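Extracellular solute-binding protein, family 1 (PDB 3OMB) probably captures a carbohydrate-like solute outside the cell and delivers it to an ABC transporter, and also binds a magnesium ion. Local coordinates at residues Lys47-Gln52 against Val77-Trp82; Tyr103-Ala108 against Asn467-Asp472. All coordinates share one frame; numbering follows the deposited sequence.

Contact 1: residues Lys47-Gln52 against Val77-Trp82; sequences KKNANQ and VTREAW
Lys48 N donates to Val77 O (2.8 Å), joining two parallel strands at the end of a beta-alpha-beta unit, where strand 41-48 runs into a turn and strand 71-78 into helix 79-92. Beyond the strand ends the side chains take over. Arg79, extended from CG to NE, lies alongside Asn49 and points the same way; its NE meets Asn49 OD1 at 2.8 Å, almost in line with the amide C=O (168°), and the amide and guanidinium planes are only 22° apart. Glu420 takes both Asn49 ND2 and Arg79 NH1, so a single carboxylate oxygen ties the pair together. A leucine replacing this asparagine would probably leave Arg79 NE without its acceptor and the guanidinium freer to turn. Lys48, on the opposite face of the sheet from Lys47, folds back at three successive torsions and gives its NZ to Glu76 and Glu53 O. Thr78 is the N-cap of the helix, its OG1 set between backbone N and carbonyl carbon, where it weakly accepts from Ala81 N. The side chain of Lys47 crosses those of Arg79 and Trp82 at about right angles, its bend at chi3 (-96°) bringing CE obliquely to 3.9 Å from Trp82 CD1.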
ATOM      1  N   LYS A  47     -15.124  -0.666   8.511  1.00 24.39           N
ATOM      2  CA  LYS A  47     -14.866  -1.296   7.222  1.00 25.62           C
ATOM      3  C   LYS A  47     -14.228  -2.661   7.457  1.00 25.86           C
ATOM      4  O   LYS A  47     -13.368  -2.798   8.333  1.00 25.10           O
ATOM      5  CB  LYS A  47     -13.925  -0.419   6.407  1.00 25.66           C
ATOM      6  CG  LYS A  47     -13.814  -0.830   4.939  1.00 28.58           C
ATOM      7  CD  LYS A  47     -12.653  -0.130   4.278  1.00 31.20           C
ATOM      8  CE  LYS A  47     -13.104   1.115   3.563  1.00 33.34           C
ATOM      9  NZ  LYS A  47     -11.922   1.966   3.227  1.00 36.00           N
ATOM     10  N   LYS A  48     -14.661  -3.650   6.674  1.00 27.09           N
ATOM     11  CA  LYS A  48     -14.238  -5.052   6.797  1.00 28.06           C
ATOM     12  C   LYS A  48     -13.730  -5.612   5.461  1.00 28.65           C
ATOM     13  O   LYS A  48     -14.098  -5.117   4.392  1.00 29.12           O
ATOM     14  CB  LYS A  48     -15.425  -5.924   7.236  1.00 28.08           C
ATOM     15  CG  LYS A  48     -16.235  -5.413   8.432  1.00 28.62           C
ATOM     16  CD  LYS A  48     -15.507  -5.628   9.769  1.00 29.37           C
ATOM     17  CE  LYS A  48     -15.318  -7.116  10.107  1.00 30.36           C
ATOM     18  NZ  LYS A  48     -16.584  -7.890  10.171  1.00 30.60           N
ATOM     19  N   ASN A  49     -12.900  -6.650   5.520  1.00 29.13           N
ATOM     20  CA  ASN A  49     -12.634  -7.473   4.340  1.00 29.88           C
ATOM     21  C   ASN A  49     -13.717  -8.560   4.327  1.00 30.24           C
ATOM     22  O   ASN A  49     -14.183  -8.982   5.394  1.00 29.96           O
ATOM     23  CB  ASN A  49     -11.231  -8.112   4.417  1.00 30.16           C
ATOM     24  CG  ASN A  49     -10.088  -7.101   4.251  1.00 30.70           C
ATOM     25  OD1 ASN A  49     -10.188  -6.147   3.471  1.00 31.88           O
ATOM     26  ND2 ASN A  49      -8.985  -7.321   4.978  1.00 30.08           N
ATOM     27  N   ALA A  50     -14.128  -9.021   3.148  1.00 31.20           N
ATOM     28  CA  ALA A  50     -15.119 -10.120   3.069  1.00 31.76           C
ATOM     29  C   ALA A  50     -14.711 -11.421   3.786  1.00 31.50           C
ATOM     30  O   ALA A  50     -15.564 -12.201   4.176  1.00 31.45           O
ATOM     31  CB  ALA A  50     -15.498 -10.430   1.593  1.00 32.32           C
ATOM     32  N   ASN A  51     -13.419 -11.660   3.966  1.00 31.34           N
ATOM     33  CA  ASN A  51     -13.001 -12.906   4.625  1.00 31.82           C
ATOM     34  C   ASN A  51     -13.044 -12.869   6.163  1.00 31.10           C
ATOM     35  O   ASN A  51     -12.668 -13.831   6.828  1.00 31.23           O
ATOM     36  CB  ASN A  51     -11.628 -13.363   4.109  1.00 32.35           C
ATOM     37  CG  ASN A  51     -10.508 -12.436   4.512  1.00 33.97           C
ATOM     38  OD1 ASN A  51     -10.720 -11.406   5.163  1.00 36.03           O
ATOM     39  ND2 ASN A  51      -9.291 -12.801   4.131  1.00 35.72           N
ATOM     40  N   GLN A  52     -13.521 -11.761   6.716  1.00 29.83           N
ATOM     41  CA  GLN A  52     -13.560 -11.587   8.151  1.00 29.48           C
ATOM     42  C   GLN A  52     -14.866 -12.031   8.807  1.00 30.11           C
ATOM     43  O   GLN A  52     -15.965 -11.874   8.273  1.00 29.38           O
ATOM     44  CB  GLN A  52     -13.225 -10.138   8.530  1.00 28.60           C
ATOM     45  CG  GLN A  52     -11.773  -9.797   8.248  1.00 27.07           C
ATOM     46  CD  GLN A  52     -11.517  -8.312   8.187  1.00 26.47           C
ATOM     47  OE1 GLN A  52     -12.417  -7.496   8.395  1.00 27.48           O
ATOM     48  NE2 GLN A  52     -10.275  -7.946   7.913  1.00 25.60           N
ATOM     49  N   VAL A  77     -19.268  -2.642   7.204  1.00 35.07           N
ATOM     50  CA  VAL A  77     -19.361  -2.437   5.764  1.00 35.66           C
ATOM     51  C   VAL A  77     -18.113  -2.981   5.074  1.00 36.44           C
ATOM     52  O   VAL A  77     -17.010  -2.742   5.535  1.00 36.19           O
ATOM     53  CB  VAL A  77     -19.582  -0.925   5.387  1.00 35.30           C
ATOM     54  CG1 VAL A  77     -20.984  -0.447   5.791  1.00 34.89           C
ATOM     55  CG2 VAL A  77     -18.476  -0.017   5.978  1.00 33.98           C
ATOM     56  N   THR A  78     -18.282  -3.711   3.973  1.00 38.34           N
ATOM     57  CA  THR A  78     -17.120  -4.181   3.199  1.00 40.21           C
ATOM     58  C   THR A  78     -16.523  -3.040   2.366  1.00 41.72           C
ATOM     59  O   THR A  78     -17.154  -1.991   2.190  1.00 41.41           O
ATOM     60  CB  THR A  78     -17.467  -5.351   2.268  1.00 40.22           C
ATOM     61  OG1 THR A  78     -18.484  -4.923   1.357  1.00 40.53           O
ATOM     62  CG2 THR A  78     -17.964  -6.561   3.059  1.00 40.55           C
ATOM     63  N   ARG A  79     -15.312  -3.257   1.852  1.00 43.85           N
ATOM     64  CA  ARG A  79     -14.600  -2.250   1.067  1.00 46.11           C
ATOM     65  C   ARG A  79     -15.438  -1.727  -0.084  1.00 48.07           C
ATOM     66  O   ARG A  79     -15.440  -0.527  -0.363  1.00 48.67           O
ATOM     67  CB  ARG A  79     -13.289  -2.815   0.519  1.00 45.76           C
ATOM     68  CG  ARG A  79     -12.224  -3.074   1.578  1.00 45.89           C
ATOM     69  CD  ARG A  79     -10.961  -3.606   0.912  1.00 45.95           C
ATOM     70  NE  ARG A  79      -9.877  -3.870   1.855  1.00 44.38           N
ATOM     71  CZ  ARG A  79      -8.973  -2.974   2.254  1.00 44.40           C
ATOM     72  NH1 ARG A  79      -8.015  -3.338   3.103  1.00 42.67           N
ATOM     73  NH2 ARG A  79      -9.022  -1.715   1.813  1.00 44.48           N
ATOM     74  N   GLU A  80     -16.162  -2.644  -0.715  1.00 50.33           N
ATOM     75  CA  GLU A  80     -16.888  -2.411  -1.971  1.00 52.69           C
ATOM     76  C   GLU A  80     -18.286  -1.846  -1.707  1.00 52.97           C
ATOM     77  O   GLU A  80     -18.762  -0.981  -2.448  1.00 53.60           O
ATOM     78  CB  GLU A  80     -16.970  -3.735  -2.734  1.00 53.39           C
ATOM     79  CG  GLU A  80     -16.156  -4.847  -2.018  1.00 56.86           C
ATOM     80  CD  GLU A  80     -15.671  -5.971  -2.927  1.00 61.12           C
ATOM     81  OE1 GLU A  80     -16.500  -6.594  -3.634  1.00 63.66           O
ATOM     82  OE2 GLU A  80     -14.451  -6.254  -2.907  1.00 62.28           O
ATOM     83  N   ALA A  81     -18.924  -2.325  -0.638  1.00 52.85           N
ATOM     84  CA  ALA A  81     -20.233  -1.837  -0.221  1.00 52.45           C
ATOM     85  C   ALA A  81     -20.155  -0.402   0.257  1.00 52.17           C
ATOM     86  O   ALA A  81     -21.057   0.388  -0.006  1.00 52.46           O
ATOM     87  CB  ALA A  81     -20.796  -2.709   0.871  1.00 52.29           C
ATOM     88  N   TRP A  82     -19.080  -0.073   0.970  1.00 51.68           N
ATOM     89  CA  TRP A  82     -18.895   1.269   1.528  1.00 51.34           C
ATOM     90  C   TRP A  82     -18.710   2.321   0.430  1.00 52.67           C
ATOM     91  O   TRP A  82     -19.254   3.424   0.527  1.00 52.58           O
ATOM     92  CB  TRP A  82     -17.717   1.291   2.512  1.00 50.10           C
ATOM     93  CG  TRP A  82     -17.483   2.618   3.185  1.00 46.26           C
ATOM     94  CD1 TRP A  82     -16.312   3.317   3.218  1.00 44.05           C
ATOM     95  CD2 TRP A  82     -18.438   3.402   3.921  1.00 43.22           C
ATOM     96  NE1 TRP A  82     -16.474   4.483   3.924  1.00 42.14           N
ATOM     97  CE2 TRP A  82     -17.767   4.563   4.366  1.00 41.99           C
ATOM     98  CE3 TRP A  82     -19.790   3.235   4.246  1.00 42.41           C
ATOM     99  CZ2 TRP A  82     -18.402   5.557   5.112  1.00 41.73           C
ATOM    100  CZ3 TRP A  82     -20.426   4.228   4.986  1.00 42.48           C
ATOM    101  CH2 TRP A  82     -19.730   5.374   5.414  1.00 42.57           C
TER

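Contact 2: residues Tyr103-Ala108 against Asn467-Asp472; sequences YGAVEA and NMDNMD
The CA atoms of Val106 and Asp469 lie 5.1 Å apart, where the chain entering helix 106-110 passes a short 3-10 segment at 468-469 in the loop before helix 473-486. The side chain of Asp469 does most of the reaching. A chi1 of -161° swings the carboxylate away from the N of Asp469 and carries it to the first turn of the other segment, where both oxygens find peptide N-H groups. Asp469 OD1 accepts a weak bond from Ala105 N at 3.3 Å, and Asp469 OD2 a long, weak but fairly straight one from Val106 N (166°). Gly104 lies close under the same group, its CA 3.2 Å from Asp469 OD2; a CB there would run into this oxygen. Val106 points toward the loop and spreads its two methyls over it: CG1 packs 3.5 Å from Asp469 OD2, while CG2 rests 3.8 Å from Met471 O. Within the turn, Glu107 OE1 reaches back to Gly104 N at 2.9 Å, meeting it nearly along the C-O axis. On the loop side, Asn467 OD1 weakly accepts from Asp469 N, tying the backbone from which the carboxylate extends. Met468 and Met471, both selenomethionine here, pack instead against helices 473-486 and 519-534. Chemically, the contact sets an anion against N-H groups of the chain where it enters helix 106-110; these would probably ease the negative charge of Asp469, though both bonds are weak and the like charge of nearby Glu107 would work against it.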
ATOM      1  N   TYR A 103     -13.680   7.518   6.701  1.00 29.92           N
ATOM      2  CA  TYR A 103     -13.513   8.851   6.129  1.00 30.84           C
ATOM      3  C   TYR A 103     -12.089   9.329   6.204  1.00 31.21           C
ATOM      4  O   TYR A 103     -11.322   8.880   7.036  1.00 31.68           O
ATOM      5  CB  TYR A 103     -14.376   9.836   6.915  1.00 30.94           C
ATOM      6  CG  TYR A 103     -15.811   9.409   6.975  1.00 30.91           C
ATOM      7  CD1 TYR A 103     -16.634   9.541   5.866  1.00 31.15           C
ATOM      8  CD2 TYR A 103     -16.333   8.831   8.129  1.00 30.22           C
ATOM      9  CE1 TYR A 103     -17.951   9.111   5.904  1.00 32.80           C
ATOM     10  CE2 TYR A 103     -17.658   8.413   8.184  1.00 30.86           C
ATOM     11  CZ  TYR A 103     -18.461   8.562   7.073  1.00 31.77           C
ATOM     12  OH  TYR A 103     -19.767   8.153   7.112  1.00 32.48           O
ATOM     13  N   GLY A 104     -11.737  10.261   5.336  1.00 32.23           N
ATOM     14  CA  GLY A 104     -10.461  10.952   5.459  1.00 32.19           C
ATOM     15  C   GLY A 104     -10.721  12.360   5.945  1.00 32.77           C
ATOM     16  O   GLY A 104     -11.857  12.830   5.903  1.00 32.97           O
ATOM     17  N   ALA A 105      -9.662  13.038   6.370  1.00 32.98           N
ATOM     18  CA  ALA A 105      -9.750  14.378   6.959  1.00 33.45           C
ATOM     19  C   ALA A 105     -10.307  15.472   6.046  1.00 34.18           C
ATOM     20  O   ALA A 105     -10.939  16.407   6.540  1.00 35.20           O
ATOM     21  CB  ALA A 105      -8.390  14.798   7.494  1.00 33.38           C
ATOM     22  N   VAL A 106     -10.063  15.380   4.740  1.00 33.90           N
ATOM     23  CA  VAL A 106     -10.561  16.383   3.805  1.00 34.11           C
ATOM     24  C   VAL A 106     -12.091  16.478   3.861  1.00 34.39           C
ATOM     25  O   VAL A 106     -12.666  17.534   3.578  1.00 34.67           O
ATOM     26  CB  VAL A 106     -10.099  16.096   2.350  1.00 34.05           C
ATOM     27  CG1 VAL A 106     -10.861  14.891   1.765  1.00 32.88           C
ATOM     28  CG2 VAL A 106     -10.253  17.348   1.467  1.00 33.28           C
ATOM     29  N   GLU A 107     -12.741  15.381   4.238  1.00 34.19           N
ATOM     30  CA  GLU A 107     -14.195  15.355   4.363  1.00 34.99           C
ATOM     31  C   GLU A 107     -14.744  16.198   5.506  1.00 34.16           C
ATOM     32  O   GLU A 107     -15.850  16.726   5.421  1.00 33.27           O
ATOM     33  CB  GLU A 107     -14.693  13.926   4.444  1.00 35.42           C
ATOM     34  CG  GLU A 107     -14.978  13.406   3.050  1.00 40.50           C
ATOM     35  CD  GLU A 107     -14.305  12.100   2.746  1.00 45.12           C
ATOM     36  OE1 GLU A 107     -13.744  11.463   3.674  1.00 47.65           O
ATOM     37  OE2 GLU A 107     -14.331  11.712   1.558  1.00 48.06           O
ATOM     38  N   ALA A 108     -13.943  16.346   6.552  1.00 33.41           N
ATOM     39  CA  ALA A 108     -14.255  17.278   7.619  1.00 34.08           C
ATOM     40  C   ALA A 108     -14.293  18.728   7.130  1.00 34.88           C
ATOM     41  O   ALA A 108     -14.999  19.564   7.723  1.00 35.33           O
ATOM     42  CB  ALA A 108     -13.284  17.128   8.746  1.00 33.62           C
ATOM     43  N   ASN A 467      -0.457  14.012   1.104  1.00 21.59           N
ATOM     44  CA  ASN A 467      -1.438  13.277   0.318  1.00 21.77           C
ATOM     45  C   ASN A 467      -2.724  14.103   0.161  1.00 22.45           C
ATOM     46  O   ASN A 467      -2.884  15.155   0.790  1.00 21.36           O
ATOM     47  CB  ASN A 467      -1.714  11.905   0.957  1.00 21.12           C
ATOM     48  CG  ASN A 467      -2.279  12.033   2.338  1.00 21.42           C
ATOM     49  OD1 ASN A 467      -3.386  12.508   2.500  1.00 22.93           O
ATOM     50  ND2 ASN A 467      -1.507  11.664   3.348  1.00 21.63           N
HETATM   51  N   MSE A 468      -3.631  13.645  -0.689  1.00 23.86           N
HETATM   52  CA  MSE A 468      -4.722  14.512  -1.114  1.00 27.07           C
HETATM   53  C   MSE A 468      -5.697  14.724   0.019  1.00 28.13           C
HETATM   54  O   MSE A 468      -6.418  15.736   0.082  1.00 29.30           O
HETATM   55  CB  MSE A 468      -5.395  13.940  -2.345  1.00 27.89           C
HETATM   56  CG  MSE A 468      -4.443  13.938  -3.532  1.00 31.27           C
HETATM   57 SE   MSE A 468      -5.365  13.552  -5.190  0.75 40.94          SE
HETATM   58  CE  MSE A 468      -6.950  14.606  -4.835  1.00 39.13           C
ATOM     59  N   ASP A 469      -5.639  13.792   0.955  1.00 28.91           N
ATOM     60  CA  ASP A 469      -6.473  13.792   2.132  1.00 30.63           C
ATOM     61  C   ASP A 469      -6.017  14.813   3.191  1.00 30.08           C
ATOM     62  O   ASP A 469      -6.795  15.174   4.077  1.00 30.64           O
ATOM     63  CB  ASP A 469      -6.446  12.379   2.701  1.00 31.69           C
ATOM     64  CG  ASP A 469      -7.572  12.111   3.622  1.00 35.79           C
ATOM     65  OD1 ASP A 469      -7.296  11.488   4.673  1.00 40.52           O
ATOM     66  OD2 ASP A 469      -8.725  12.512   3.303  1.00 39.23           O
ATOM     67  N   ASN A 470      -4.773  15.280   3.072  1.00 29.14           N
ATOM     68  CA  ASN A 470      -4.189  16.306   3.947  1.00 28.80           C
ATOM     69  C   ASN A 470      -4.051  17.717   3.319  1.00 28.53           C
ATOM     70  O   ASN A 470      -3.201  18.516   3.738  1.00 27.88           O
ATOM     71  CB  ASN A 470      -2.807  15.836   4.423  1.00 28.63           C
ATOM     72  CG  ASN A 470      -2.686  15.832   5.954  1.00 29.26           C
ATOM     73  OD1 ASN A 470      -3.601  16.260   6.662  1.00 29.18           O
ATOM     74  ND2 ASN A 470      -1.549  15.351   6.463  1.00 28.07           N
HETATM   75  N   MSE A 471      -4.870  17.993   2.309  1.00 28.42           N
HETATM   76  CA  MSE A 471      -4.878  19.262   1.566  1.00 29.31           C
HETATM   77  C   MSE A 471      -6.195  19.992   1.783  1.00 30.41           C
HETATM   78  O   MSE A 471      -7.154  19.375   2.234  1.00 31.37           O
HETATM   79  CB  MSE A 471      -4.849  18.970   0.077  1.00 28.83           C
HETATM   80  CG  MSE A 471      -3.590  18.452  -0.430  1.00 29.11           C
HETATM   81 SE   MSE A 471      -3.732  18.151  -2.330  0.75 29.08          SE
HETATM   82  CE  MSE A 471      -1.922  17.483  -2.424  1.00 28.72           C
ATOM     83  N   ASP A 472      -6.256  21.272   1.410  1.00 30.73           N
ATOM     84  CA  ASP A 472      -7.530  21.988   1.214  1.00 32.41           C
ATOM     85  C   ASP A 472      -8.434  21.202   0.234  1.00 31.22           C
ATOM     86  O   ASP A 472      -7.929  20.630  -0.733  1.00 30.70           O
ATOM     87  CB  ASP A 472      -7.291  23.375   0.576  1.00 33.79           C
ATOM     88  CG  ASP A 472      -6.490  24.339   1.466  1.00 38.10           C
ATOM     89  OD1 ASP A 472      -6.406  24.145   2.709  1.00 43.88           O
ATOM     90  OD2 ASP A 472      -5.958  25.335   0.910  1.00 42.08           O
TER

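How the contacts relate
Contact 1 and contact 2 follow one another along the chain, the first closing before the second opens, and their centres lie 22 Å apart. Aromatic packing bridges them: Trp82 CH2 comes within 3.3 Å of Tyr103 OH, with the two ring planes at about 75°, while Trp82 NE1 bonds to Gly102 O. Contact 1 holds together neighbouring parts of one sheet and its crossover, whereas contact 2 fastens the segment just beyond strand 98-100 of that sheet to a loop 359 residues further on. The contact centres lie about 17 and 18 Å from the centre of the chain, away from the magnesium site of Asp199, Asn201, Asn203, Gln205, Asp207 and Glu208.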